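Activated BY transcription factor SSRB (Salmonella enterica, PDB 2WNW) belongs to glycosyl hydrolase family 30, pairing a TIM-barrel domain with a beta-sandwich domain, and is probably a carbohydrate-active enzyme. Local coordinates at residues D239-G244 against W269-H274; D273-I278 against I318-S323; L335-G340 against Q353-N358. All coordinates share one frame; numbering follows the deposited sequence.

Contact 1: residues D239-G244 against W269-H274; sequences DHDKDG and WYTGDH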
ATOM      1  N   ASP A 239      11.711  12.716 -13.711  1.00 16.21           N
ATOM      2  CA  ASP A 239      11.132  14.015 -13.355  1.00 15.55           C
ATOM      3  C   ASP A 239       9.788  14.184 -14.067  1.00 16.32           C
ATOM      4  O   ASP A 239       9.515  15.219 -14.682  1.00 15.86           O
ATOM      5  CB  ASP A 239      12.097  15.139 -13.770  1.00 16.12           C
ATOM      6  CG  ASP A 239      11.957  16.395 -12.917  1.00 17.32           C
ATOM      7  OD1 ASP A 239      11.093  16.430 -12.019  1.00 16.25           O
ATOM      8  OD2 ASP A 239      12.723  17.354 -13.148  1.00 17.36           O
ATOM      9  N   HIS A 240       8.954  13.153 -13.982  1.00 15.68           N
ATOM     10  CA  HIS A 240       7.649  13.164 -14.624  1.00 15.60           C
ATOM     11  C   HIS A 240       6.663  12.392 -13.742  1.00 16.50           C
ATOM     12  O   HIS A 240       6.996  12.013 -12.615  1.00 14.85           O
ATOM     13  CB  HIS A 240       7.772  12.547 -16.023  1.00 14.72           C
ATOM     14  CG  HIS A 240       6.601  12.817 -16.920  1.00 14.62           C
ATOM     15  ND1 HIS A 240       5.972  14.043 -16.982  1.00 16.09           N
ATOM     16  CD2 HIS A 240       5.973  12.030 -17.827  1.00 15.40           C
ATOM     17  CE1 HIS A 240       5.012  14.001 -17.887  1.00 15.19           C
ATOM     18  NE2 HIS A 240       4.992  12.790 -18.415  1.00 16.04           N
ATOM     19  N   ASP A 241       5.460  12.146 -14.245  1.00 15.16           N
ATOM     20  CA  ASP A 241       4.437  11.467 -13.449  1.00 16.06           C
ATOM     21  C   ASP A 241       4.729  10.023 -13.038  1.00 15.95           C
ATOM     22  O   ASP A 241       5.504   9.323 -13.676  1.00 15.39           O
ATOM     23  CB  ASP A 241       3.100  11.571 -14.176  1.00 16.02           C
ATOM     24  CG  ASP A 241       2.798  12.994 -14.595  1.00 18.16           C
ATOM     25  OD1 ASP A 241       2.910  13.895 -13.736  1.00 17.63           O
ATOM     26  OD2 ASP A 241       2.457  13.219 -15.775  1.00 19.20           O
ATOM     27  N   LYS A 242       4.079   9.583 -11.965  1.00 15.52           N
ATOM     28  CA  LYS A 242       4.304   8.249 -11.423  1.00 14.91           C
ATOM     29  C   LYS A 242       3.877   7.039 -12.257  1.00 14.97           C
ATOM     30  O   LYS A 242       4.347   5.928 -12.012  1.00 15.79           O
ATOM     31  CB  LYS A 242       3.688   8.172 -10.020  1.00 15.02           C
ATOM     32  CG  LYS A 242       4.426   9.044  -9.007  1.00 13.21           C
ATOM     33  CD  LYS A 242       3.819   8.949  -7.608  1.00 14.30           C
ATOM     34  CE  LYS A 242       2.626   9.877  -7.456  1.00 12.85           C
ATOM     35  NZ  LYS A 242       1.962   9.686  -6.132  1.00 11.49           N
ATOM     36  N   ASP A 243       3.012   7.242 -13.245  1.00 14.90           N
ATOM     37  CA  ASP A 243       2.552   6.126 -14.073  1.00 14.49           C
ATOM     38  C   ASP A 243       3.639   5.485 -14.950  1.00 15.60           C
ATOM     39  O   ASP A 243       3.525   4.316 -15.321  1.00 16.34           O
ATOM     40  CB  ASP A 243       1.381   6.579 -14.946  1.00 15.20           C
ATOM     41  CG  ASP A 243       1.781   7.645 -15.942  1.00 16.11           C
ATOM     42  OD1 ASP A 243       2.115   7.291 -17.094  1.00 18.06           O
ATOM     43  OD2 ASP A 243       1.774   8.836 -15.566  1.00 16.76           O
ATOM     44  N   GLY A 244       4.691   6.234 -15.272  1.00 16.40           N
ATOM     45  CA  GLY A 244       5.748   5.683 -16.112  1.00 16.82           C
ATOM     46  C   GLY A 244       7.056   5.439 -15.381  1.00 17.23           C
ATOM     47  O   GLY A 244       8.098   5.190 -15.996  1.00 16.63           O
ATOM     48  N   TRP A 269       2.924  14.257  -9.552  1.00 14.07           N
ATOM     49  CA  TRP A 269       1.666  13.578  -9.242  1.00 15.11           C
ATOM     50  C   TRP A 269       0.514  13.823 -10.207  1.00 14.48           C
ATOM     51  O   TRP A 269      -0.617  13.444  -9.921  1.00 15.42           O
ATOM     52  CB  TRP A 269       1.197  13.973  -7.832  1.00 15.21           C
ATOM     53  CG  TRP A 269       0.665  15.397  -7.688  1.00 15.04           C
ATOM     54  CD1 TRP A 269       0.130  16.190  -8.672  1.00 16.92           C
ATOM     55  CD2 TRP A 269       0.532  16.142  -6.467  1.00 14.33           C
ATOM     56  NE1 TRP A 269      -0.332  17.373  -8.137  1.00 15.74           N
ATOM     57  CE2 TRP A 269      -0.098  17.369  -6.787  1.00 15.38           C
ATOM     58  CE3 TRP A 269       0.879  15.888  -5.131  1.00 13.84           C
ATOM     59  CZ2 TRP A 269      -0.389  18.341  -5.818  1.00 13.55           C
ATOM     60  CZ3 TRP A 269       0.587  16.860  -4.165  1.00 14.27           C
ATOM     61  CH2 TRP A 269      -0.038  18.066  -4.517  1.00 14.44           C
ATOM     62  N   TYR A 270       0.793  14.428 -11.352  1.00 16.53           N
ATOM     63  CA  TYR A 270      -0.275  14.785 -12.277  1.00 16.53           C
ATOM     64  C   TYR A 270      -1.142  13.694 -12.905  1.00 16.96           C
ATOM     65  O   TYR A 270      -2.164  14.015 -13.512  1.00 17.87           O
ATOM     66  CB  TYR A 270       0.286  15.724 -13.350  1.00 16.24           C
ATOM     67  CG  TYR A 270       0.922  16.966 -12.745  1.00 16.63           C
ATOM     68  CD1 TYR A 270       2.294  17.192 -12.842  1.00 17.33           C
ATOM     69  CD2 TYR A 270       0.153  17.895 -12.043  1.00 17.10           C
ATOM     70  CE1 TYR A 270       2.887  18.315 -12.253  1.00 16.91           C
ATOM     71  CE2 TYR A 270       0.734  19.019 -11.451  1.00 17.26           C
ATOM     72  CZ  TYR A 270       2.103  19.220 -11.560  1.00 17.22           C
ATOM     73  OH  TYR A 270       2.681  20.323 -10.976  1.00 16.84           O
ATOM     74  N   THR A 271      -0.767  12.425 -12.765  1.00 14.73           N
ATOM     75  CA  THR A 271      -1.596  11.350 -13.314  1.00 15.78           C
ATOM     76  C   THR A 271      -2.186  10.454 -12.217  1.00 16.53           C
ATOM     77  O   THR A 271      -2.706   9.373 -12.491  1.00 16.34           O
ATOM     78  CB  THR A 271      -0.827  10.463 -14.323  1.00 14.42           C
ATOM     79  OG1 THR A 271       0.316   9.878 -13.690  1.00 14.33           O
ATOM     80  CG2 THR A 271      -0.388  11.293 -15.531  1.00 14.86           C
ATOM     81  N   GLY A 272      -2.107  10.909 -10.971  1.00 16.63           N
ATOM     82  CA  GLY A 272      -2.676  10.124  -9.890  1.00 15.09           C
ATOM     83  C   GLY A 272      -1.695   9.478  -8.931  1.00 15.03           C
ATOM     84  O   GLY A 272      -0.492   9.746  -8.967  1.00 14.32           O
ATOM     85  N   ASP A 273      -2.233   8.601  -8.087  1.00 15.11           N
ATOM     86  CA  ASP A 273      -1.473   7.903  -7.051  1.00 14.00           C
ATOM     87  C   ASP A 273      -0.313   7.027  -7.523  1.00 13.63           C
ATOM     88  O   ASP A 273       0.852   7.368  -7.313  1.00 14.37           O
ATOM     89  CB  ASP A 273      -2.424   7.046  -6.200  1.00 14.88           C
ATOM     90  CG  ASP A 273      -3.536   7.859  -5.543  1.00 16.84           C
ATOM     91  OD1 ASP A 273      -3.508   9.107  -5.625  1.00 15.49           O
ATOM     92  OD2 ASP A 273      -4.443   7.240  -4.933  1.00 16.75           O
ATOM     93  N   HIS A 274      -0.638   5.888  -8.128  1.00 13.60           N
ATOM     94  CA  HIS A 274       0.369   4.943  -8.612  1.00 15.33           C
ATOM     95  C   HIS A 274       1.451   4.671  -7.569  1.00 14.86           C
ATOM     96  O   HIS A 274       2.624   4.513  -7.903  1.00 14.89           O
ATOM     97  CB  HIS A 274       1.002   5.474  -9.902  1.00 15.03           C
ATOM     98  CG  HIS A 274       0.052   5.512 -11.059  1.00 15.67           C
ATOM     99  ND1 HIS A 274      -0.489   4.371 -11.611  1.00 17.70           N
ATOM    100  CD2 HIS A 274      -0.484   6.551 -11.743  1.00 16.82           C
ATOM    101  CE1 HIS A 274      -1.319   4.705 -12.583  1.00 16.24           C
ATOM    102  NE2 HIS A 274      -1.335   6.022 -12.683  1.00 15.05           N
TER
HETATM  103  O   HOH W   1       1.173  10.486 -11.172  1.00 14.83           O
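The imidazole of His274 carries CB of Asp243 over one face, 3.8 Å from the ring centroid and 24° off its normal, a CH-pi contact displaced toward the rim. His274 ND1 bonds to Ser387 OG of the second subunit. At the edge of the Tyr270 ring, near its plane, sits OD1 of Asp241; carboxylate and ring stand 82° apart, and the same oxygen, Asp241 OD1, receives a weak, bent bond from Tyr270 N (3.2 Å, 124° at the hydrogen). The phenol OH reaches away to Glu294. Both segments are loops of the TIM barrel, following the neighbouring parallel strands 234-239 and 264-268 and leading into helices 245-252 and 275-284; Trp269 to Gly272 form a type I turn. Thr271 OG1 donates to Asp243 OD2 at 2.6 Å, meeting the anti side of the carboxylate and tilted out of its plane. A water donates to Thr271 OG1 and to Gly272 O while accepting from Lys242 N, stitching the two loops together. The lysine chain bends at chi3, which brings Lys242 NZ to the carbonyl of Asp273, in its plane and on a lone pair, 2.8 Å from Asp273 O; NZ also forms a salt bridge with Asp316.

Contact 2: residues D273-I278 against I318-S323; sequences DHFSQI and IGNFKS
Phe275 reaches from the first turn of helix 275-284 to the end of helix 305-322, and most of its side chain, from CB to CZ, meets atoms there. CB of Phe275 lies 3.4 Å from Ser323 OG. With CG anti to the carbonyl carbon (chi1 -57°), the ring is laid over Gly319, whose CA is 3.7 Å from the centroid of the Phe275 ring and 15° off the normal, a CH-pi contact. Gly319 has no side chain, which lets the ring lie directly on its CA. Further out, CE1 and CZ remain close to that CA, while the side-chain amide of Asn320 comes up at the ring edge, its plane 77° from that of the ring. The opposite face carries CB of Asp273. One turn later, Ile278 sends CD1 toward the same amide and packs its CB against CB of Ser323 at 3.9 Å; its CG2 approaches Ser323 O. The two segments thus join consecutive outer helices of the alpha/beta barrel. No hydrogen bond joins the two segments: Ser323 OG turns back to Gly319 O, onto the last turn of helix 305-322 (2.8 Å), implying that they meet here through van der Waals and CH-pi contacts.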
ATOM      1  N   ASP A 273      -2.233   8.601  -8.087  1.00 15.11           N
ATOM      2  CA  ASP A 273      -1.473   7.903  -7.051  1.00 14.00           C
ATOM      3  C   ASP A 273      -0.313   7.027  -7.523  1.00 13.63           C
ATOM      4  O   ASP A 273       0.852   7.368  -7.313  1.00 14.37           O
ATOM      5  CB  ASP A 273      -2.424   7.046  -6.200  1.00 14.88           C
ATOM      6  CG  ASP A 273      -3.536   7.859  -5.543  1.00 16.84           C
ATOM      7  OD1 ASP A 273      -3.508   9.107  -5.625  1.00 15.49           O
ATOM      8  OD2 ASP A 273      -4.443   7.240  -4.933  1.00 16.75           O
ATOM      9  N   HIS A 274      -0.638   5.888  -8.128  1.00 13.60           N
ATOM     10  CA  HIS A 274       0.369   4.943  -8.612  1.00 15.33           C
ATOM     11  C   HIS A 274       1.451   4.671  -7.569  1.00 14.86           C
ATOM     12  O   HIS A 274       2.624   4.513  -7.903  1.00 14.89           O
ATOM     13  CB  HIS A 274       1.002   5.474  -9.902  1.00 15.03           C
ATOM     14  CG  HIS A 274       0.052   5.512 -11.059  1.00 15.67           C
ATOM     15  ND1 HIS A 274      -0.489   4.371 -11.611  1.00 17.70           N
ATOM     16  CD2 HIS A 274      -0.484   6.551 -11.743  1.00 16.82           C
ATOM     17  CE1 HIS A 274      -1.319   4.705 -12.583  1.00 16.24           C
ATOM     18  NE2 HIS A 274      -1.335   6.022 -12.683  1.00 15.05           N
ATOM     19  N   PHE A 275       1.049   4.593  -6.304  1.00 14.55           N
ATOM     20  CA  PHE A 275       2.001   4.366  -5.219  1.00 14.29           C
ATOM     21  C   PHE A 275       2.799   3.070  -5.362  1.00 15.17           C
ATOM     22  O   PHE A 275       3.962   3.005  -4.966  1.00 14.34           O
ATOM     23  CB  PHE A 275       1.278   4.375  -3.862  1.00 14.08           C
ATOM     24  CG  PHE A 275       0.512   5.649  -3.579  1.00 14.28           C
ATOM     25  CD1 PHE A 275       1.130   6.894  -3.693  1.00 14.98           C
ATOM     26  CD2 PHE A 275      -0.823   5.598  -3.189  1.00 16.02           C
ATOM     27  CE1 PHE A 275       0.423   8.075  -3.423  1.00 15.64           C
ATOM     28  CE2 PHE A 275      -1.543   6.769  -2.915  1.00 15.73           C
ATOM     29  CZ  PHE A 275      -0.916   8.012  -3.033  1.00 16.08           C
ATOM     30  N   SER A 276       2.175   2.039  -5.925  1.00 14.86           N
ATOM     31  CA  SER A 276       2.841   0.751  -6.095  1.00 16.08           C
ATOM     32  C   SER A 276       4.136   0.819  -6.901  1.00 16.55           C
ATOM     33  O   SER A 276       5.050   0.021  -6.673  1.00 16.48           O
ATOM     34  CB  SER A 276       1.889  -0.260  -6.745  1.00 16.77           C
ATOM     35  OG  SER A 276       0.874  -0.657  -5.842  1.00 18.51           O
ATOM     36  N   GLN A 277       4.226   1.760  -7.838  1.00 15.57           N
ATOM     37  CA  GLN A 277       5.439   1.872  -8.642  1.00 15.84           C
ATOM     38  C   GLN A 277       6.593   2.441  -7.828  1.00 16.45           C
ATOM     39  O   GLN A 277       7.753   2.103  -8.066  1.00 17.53           O
ATOM     40  CB  GLN A 277       5.180   2.707  -9.901  1.00 15.14           C
ATOM     41  CG  GLN A 277       4.284   1.968 -10.895  1.00 16.69           C
ATOM     42  CD  GLN A 277       4.321   2.555 -12.287  1.00 16.01           C
ATOM     43  OE1 GLN A 277       5.388   2.890 -12.804  1.00 17.19           O
ATOM     44  NE2 GLN A 277       3.151   2.665 -12.914  1.00 16.66           N
ATOM     45  N   ILE A 278       6.279   3.294  -6.860  1.00 16.14           N
ATOM     46  CA  ILE A 278       7.315   3.849  -5.997  1.00 16.27           C
ATOM     47  C   ILE A 278       7.836   2.702  -5.133  1.00 16.05           C
ATOM     48  O   ILE A 278       9.043   2.494  -5.013  1.00 15.85           O
ATOM     49  CB  ILE A 278       6.765   4.930  -5.049  1.00 17.28           C
ATOM     50  CG1 ILE A 278       6.151   6.080  -5.848  1.00 18.29           C
ATOM     51  CG2 ILE A 278       7.895   5.465  -4.168  1.00 18.52           C
ATOM     52  CD1 ILE A 278       5.496   7.119  -4.967  1.00 19.92           C
ATOM     53  N   ILE A 318       1.248  11.270   2.001  1.00 14.12           N
ATOM     54  CA  ILE A 318       1.212  10.083   2.848  1.00 13.43           C
ATOM     55  C   ILE A 318       1.519   8.831   2.035  1.00 14.35           C
ATOM     56  O   ILE A 318       2.354   8.018   2.427  1.00 13.98           O
ATOM     57  CB  ILE A 318      -0.163   9.943   3.546  1.00 13.70           C
ATOM     58  CG1 ILE A 318      -0.339  11.089   4.552  1.00 13.99           C
ATOM     59  CG2 ILE A 318      -0.265   8.591   4.246  1.00 14.20           C
ATOM     60  CD1 ILE A 318      -1.729  11.185   5.159  1.00 15.03           C
ATOM     61  N   GLY A 319       0.856   8.685   0.892  1.00 13.89           N
ATOM     62  CA  GLY A 319       1.095   7.525   0.052  1.00 14.79           C
ATOM     63  C   GLY A 319       2.532   7.417  -0.436  1.00 15.47           C
ATOM     64  O   GLY A 319       3.120   6.333  -0.429  1.00 16.04           O
ATOM     65  N   ASN A 320       3.100   8.540  -0.866  1.00 14.47           N
ATOM     66  CA  ASN A 320       4.472   8.552  -1.356  1.00 14.63           C
ATOM     67  C   ASN A 320       5.444   8.075  -0.285  1.00 15.46           C
ATOM     68  O   ASN A 320       6.241   7.170  -0.518  1.00 15.64           O
ATOM     69  CB  ASN A 320       4.871   9.965  -1.809  1.00 14.06           C
ATOM     70  CG  ASN A 320       4.222  10.364  -3.120  1.00 13.31           C
ATOM     71  OD1 ASN A 320       4.324  11.513  -3.553  1.00 16.39           O
ATOM     72  ND2 ASN A 320       3.559   9.419  -3.761  1.00 10.88           N
ATOM     73  N   PHE A 321       5.375   8.678   0.896  1.00 14.58           N
ATOM     74  CA  PHE A 321       6.290   8.293   1.962  1.00 15.73           C
ATOM     75  C   PHE A 321       6.087   6.864   2.456  1.00 15.07           C
ATOM     76  O   PHE A 321       7.055   6.181   2.786  1.00 15.86           O
ATOM     77  CB  PHE A 321       6.213   9.311   3.101  1.00 15.93           C
ATOM     78  CG  PHE A 321       6.876  10.621   2.767  1.00 17.74           C
ATOM     79  CD1 PHE A 321       8.248  10.676   2.524  1.00 17.82           C
ATOM     80  CD2 PHE A 321       6.132  11.790   2.656  1.00 17.42           C
ATOM     81  CE1 PHE A 321       8.868  11.874   2.176  1.00 18.04           C
ATOM     82  CE2 PHE A 321       6.744  12.997   2.308  1.00 18.87           C
ATOM     83  CZ  PHE A 321       8.115  13.039   2.066  1.00 18.88           C
ATOM     84  N   LYS A 322       4.844   6.394   2.493  1.00 15.68           N
ATOM     85  CA  LYS A 322       4.602   5.019   2.920  1.00 17.26           C
ATOM     86  C   LYS A 322       5.182   4.067   1.878  1.00 17.27           C
ATOM     87  O   LYS A 322       5.533   2.930   2.189  1.00 18.44           O
ATOM     88  CB  LYS A 322       3.104   4.739   3.060  1.00 18.58           C
ATOM     89  CG  LYS A 322       2.459   5.382   4.268  1.00 25.15           C
ATOM     90  CD  LYS A 322       1.807   4.335   5.165  1.00 29.53           C
ATOM     91  CE  LYS A 322       2.817   3.356   5.726  1.00 30.62           C
ATOM     92  NZ  LYS A 322       2.177   2.306   6.583  1.00 27.04           N
ATOM     93  N   SER A 323       5.290   4.545   0.642  1.00 15.71           N
ATOM     94  CA  SER A 323       5.788   3.722  -0.456  1.00 15.65           C
ATOM     95  C   SER A 323       7.282   3.796  -0.776  1.00 16.90           C
ATOM     96  O   SER A 323       7.737   3.120  -1.695  1.00 18.71           O
ATOM     97  CB  SER A 323       4.981   4.029  -1.718  1.00 16.01           C
ATOM     98  OG  SER A 323       3.603   3.826  -1.462  1.00 16.65           O
TER

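Contact 3: residues L335-G340 against Q353-N358; sequences LNSEGG and QYDAQN
Leu335 and Gln353 pair as parallel strand neighbours, their CA atoms 5.0 Å apart. Among the backbone bonds, Tyr354 N donates to Leu335 O at 3.0 Å, with 153° at the hydrogen and the donor in the carbonyl plane. Further along, Ser337 N gives a weak, bent bond to Tyr354 O (120° at the hydrogen), as segment 335-340 leaves its strand for the turn. Two CA-H...O contacts supplement these bonds: CA of Gln353 faces Leu335 O at 3.1 Å, and CA of Asn336 faces Tyr354 O. The pairing belongs to a small three-stranded mixed sheet, separate from the eight-stranded barrel, in which strand 352-355 lies between 332-336 and 360-363. A side-chain-to-backbone bond comes from Gln353: extended beyond CG (chi2 178°), its chain reaches across to the start of the 336-339 turn, where Gln353 NE2 meets Asn336 O at 3.0 Å. That oxygen is gripped twice, because Gly339 N closes the type I turn from Asn336 to Gly339 onto it, the two donors arriving from opposite faces of the carbonyl plane. OE1 of the same amide bonds to Asn364, so both ends of the group are anchored, which should fix its rotation. In van der Waals contact, Ser337 OG rests 3.3 Å from Asp355 CB. Beyond the strand, Asp355 OD2 uses its syn lone pair to accept from Asn358 ND2 at 2.6 Å.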
ATOM      1  N   LEU A 335       2.479  32.720  -5.417  1.00 18.15           N
ATOM      2  CA  LEU A 335       1.941  33.228  -6.677  1.00 16.77           C
ATOM      3  C   LEU A 335       1.008  34.395  -6.363  1.00 17.52           C
ATOM      4  O   LEU A 335       0.677  34.626  -5.200  1.00 18.87           O
ATOM      5  CB  LEU A 335       1.178  32.128  -7.420  1.00 15.65           C
ATOM      6  CG  LEU A 335       2.014  30.967  -7.976  1.00 14.63           C
ATOM      7  CD1 LEU A 335       1.093  29.939  -8.617  1.00 14.70           C
ATOM      8  CD2 LEU A 335       3.013  31.489  -9.003  1.00 14.40           C
ATOM      9  N   ASN A 336       0.588  35.141  -7.380  1.00 19.72           N
ATOM     10  CA  ASN A 336      -0.315  36.256  -7.117  1.00 20.77           C
ATOM     11  C   ASN A 336      -1.739  35.746  -6.901  1.00 22.22           C
ATOM     12  O   ASN A 336      -1.997  34.543  -7.000  1.00 20.77           O
ATOM     13  CB  ASN A 336      -0.238  37.315  -8.236  1.00 20.29           C
ATOM     14  CG  ASN A 336      -0.690  36.801  -9.590  1.00 20.85           C
ATOM     15  OD1 ASN A 336      -0.246  37.305 -10.627  1.00 22.45           O
ATOM     16  ND2 ASN A 336      -1.582  35.827  -9.597  1.00 17.40           N
ATOM     17  N   SER A 337      -2.654  36.656  -6.587  1.00 23.19           N
ATOM     18  CA  SER A 337      -4.040  36.293  -6.314  1.00 24.16           C
ATOM     19  C   SER A 337      -4.709  35.408  -7.354  1.00 23.20           C
ATOM     20  O   SER A 337      -5.530  34.563  -7.004  1.00 24.07           O
ATOM     21  CB  SER A 337      -4.883  37.556  -6.122  1.00 24.35           C
ATOM     22  OG  SER A 337      -4.360  38.349  -5.076  1.00 28.86           O
ATOM     23  N   GLU A 338      -4.368  35.586  -8.626  1.00 21.90           N
ATOM     24  CA  GLU A 338      -5.000  34.784  -9.665  1.00 22.15           C
ATOM     25  C   GLU A 338      -4.250  33.503 -10.020  1.00 21.30           C
ATOM     26  O   GLU A 338      -4.693  32.742 -10.878  1.00 19.83           O
ATOM     27  CB  GLU A 338      -5.220  35.623 -10.930  1.00 25.43           C
ATOM     28  CG  GLU A 338      -3.990  35.817 -11.803  1.00 32.59           C
ATOM     29  CD  GLU A 338      -4.303  36.603 -13.071  1.00 36.65           C
ATOM     30  OE1 GLU A 338      -5.342  36.318 -13.705  1.00 38.61           O
ATOM     31  OE2 GLU A 338      -3.507  37.495 -13.436  1.00 38.47           O
ATOM     32  N   GLY A 339      -3.120  33.266  -9.358  1.00 20.14           N
ATOM     33  CA  GLY A 339      -2.352  32.060  -9.624  1.00 19.36           C
ATOM     34  C   GLY A 339      -1.311  32.235 -10.713  1.00 18.78           C
ATOM     35  O   GLY A 339      -0.935  31.273 -11.395  1.00 17.23           O
ATOM     36  N   GLY A 340      -0.846  33.469 -10.875  1.00 18.17           N
ATOM     37  CA  GLY A 340       0.158  33.765 -11.882  1.00 18.92           C
ATOM     38  C   GLY A 340       1.339  34.473 -11.252  1.00 18.52           C
ATOM     39  O   GLY A 340       1.439  34.527 -10.026  1.00 16.94           O
ATOM     40  N   GLN A 353      -0.464  32.855  -1.415  1.00 19.79           N
ATOM     41  CA  GLN A 353      -0.709  33.766  -2.518  1.00 20.55           C
ATOM     42  C   GLN A 353      -0.687  35.186  -1.982  1.00 22.53           C
ATOM     43  O   GLN A 353      -1.008  35.427  -0.815  1.00 22.46           O
ATOM     44  CB  GLN A 353      -2.036  33.429  -3.204  1.00 21.68           C
ATOM     45  CG  GLN A 353      -1.927  32.175  -4.072  1.00 22.64           C
ATOM     46  CD  GLN A 353      -3.235  31.778  -4.721  1.00 26.90           C
ATOM     47  OE1 GLN A 353      -4.107  31.188  -4.080  1.00 28.08           O
ATOM     48  NE2 GLN A 353      -3.385  32.108  -5.999  1.00 27.14           N
ATOM     49  N   TYR A 354      -0.291  36.125  -2.832  1.00 22.51           N
ATOM     50  CA  TYR A 354      -0.172  37.511  -2.411  1.00 24.75           C
ATOM     51  C   TYR A 354      -0.882  38.526  -3.299  1.00 25.78           C
ATOM     52  O   TYR A 354      -0.790  38.480  -4.527  1.00 25.34           O
ATOM     53  CB  TYR A 354       1.318  37.859  -2.292  1.00 24.29           C
ATOM     54  CG  TYR A 354       1.600  39.307  -1.977  1.00 24.10           C
ATOM     55  CD1 TYR A 354       2.055  40.176  -2.965  1.00 23.56           C
ATOM     56  CD2 TYR A 354       1.419  39.808  -0.687  1.00 24.30           C
ATOM     57  CE1 TYR A 354       2.328  41.510  -2.680  1.00 25.24           C
ATOM     58  CE2 TYR A 354       1.689  41.143  -0.391  1.00 24.42           C
ATOM     59  CZ  TYR A 354       2.142  41.985  -1.390  1.00 24.45           C
ATOM     60  OH  TYR A 354       2.417  43.301  -1.106  1.00 26.22           O
ATOM     61  N   ASP A 355      -1.591  39.441  -2.650  1.00 27.47           N
ATOM     62  CA  ASP A 355      -2.325  40.504  -3.325  1.00 30.11           C
ATOM     63  C   ASP A 355      -1.549  41.801  -3.112  1.00 30.91           C
ATOM     64  O   ASP A 355      -1.570  42.384  -2.026  1.00 30.36           O
ATOM     65  CB  ASP A 355      -3.736  40.595  -2.738  1.00 31.93           C
ATOM     66  CG  ASP A 355      -4.425  41.908  -3.051  1.00 36.05           C
ATOM     67  OD1 ASP A 355      -4.206  42.469  -4.148  1.00 36.61           O
ATOM     68  OD2 ASP A 355      -5.204  42.368  -2.192  1.00 38.50           O
ATOM     69  N   ALA A 356      -0.859  42.240  -4.161  1.00 31.16           N
ATOM     70  CA  ALA A 356      -0.036  43.443  -4.104  1.00 34.01           C
ATOM     71  C   ALA A 356      -0.804  44.731  -3.828  1.00 35.27           C
ATOM     72  O   ALA A 356      -0.336  45.582  -3.070  1.00 35.37           O
ATOM     73  CB  ALA A 356       0.768  43.583  -5.396  1.00 33.32           C
ATOM     74  N   GLN A 357      -1.975  44.877  -4.438  1.00 36.87           N
ATOM     75  CA  GLN A 357      -2.779  46.081  -4.246  1.00 38.98           C
ATOM     76  C   GLN A 357      -3.057  46.388  -2.780  1.00 38.45           C
ATOM     77  O   GLN A 357      -2.881  47.520  -2.334  1.00 38.65           O
ATOM     78  CB  GLN A 357      -4.109  45.964  -4.989  1.00 42.13           C
ATOM     79  CG  GLN A 357      -3.989  45.970  -6.501  1.00 45.73           C
ATOM     80  CD  GLN A 357      -5.339  46.107  -7.180  1.00 48.80           C
ATOM     81  OE1 GLN A 357      -5.434  46.089  -8.409  1.00 50.77           O
ATOM     82  NE2 GLN A 357      -6.394  46.250  -6.381  1.00 48.75           N
ATOM     83  N   ASN A 358      -3.494  45.378  -2.034  1.00 37.32           N
ATOM     84  CA  ASN A 358      -3.804  45.563  -0.622  1.00 36.77           C
ATOM     85  C   ASN A 358      -2.693  45.057   0.283  1.00 36.10           C
ATOM     86  O   ASN A 358      -2.796  45.134   1.510  1.00 35.36           O
ATOM     87  CB  ASN A 358      -5.111  44.848  -0.283  1.00 38.78           C
ATOM     88  CG  ASN A 358      -6.249  45.269  -1.188  1.00 40.34           C
ATOM     89  OD1 ASN A 358      -6.518  46.459  -1.349  1.00 41.66           O
ATOM     90  ND2 ASN A 358      -6.926  44.294  -1.785  1.00 41.38           N
TER

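How the contacts relate
Contacts 1 and 2 are continuous in space and sequence: their centres are about 10 Å apart, and they share Asp273 and His274, which lead from the loop after strand 264-268 into helix 275-284. Gln277 NE2 also probably bonds to Asp243 O, and both contacts touch the second subunit, so this side of the barrel contributes to the dimer interface. Contact 3 follows later in the chain, in the small sheet formed after barrel strand 327-330. Its centre lies about 29 Å from that of contact 1 and 33 Å from that of contact 2, on the opposite side of the chain's centre from contact 2. All three belong to the TIM-barrel domain, joining successive loops, outer helices and an added sheet.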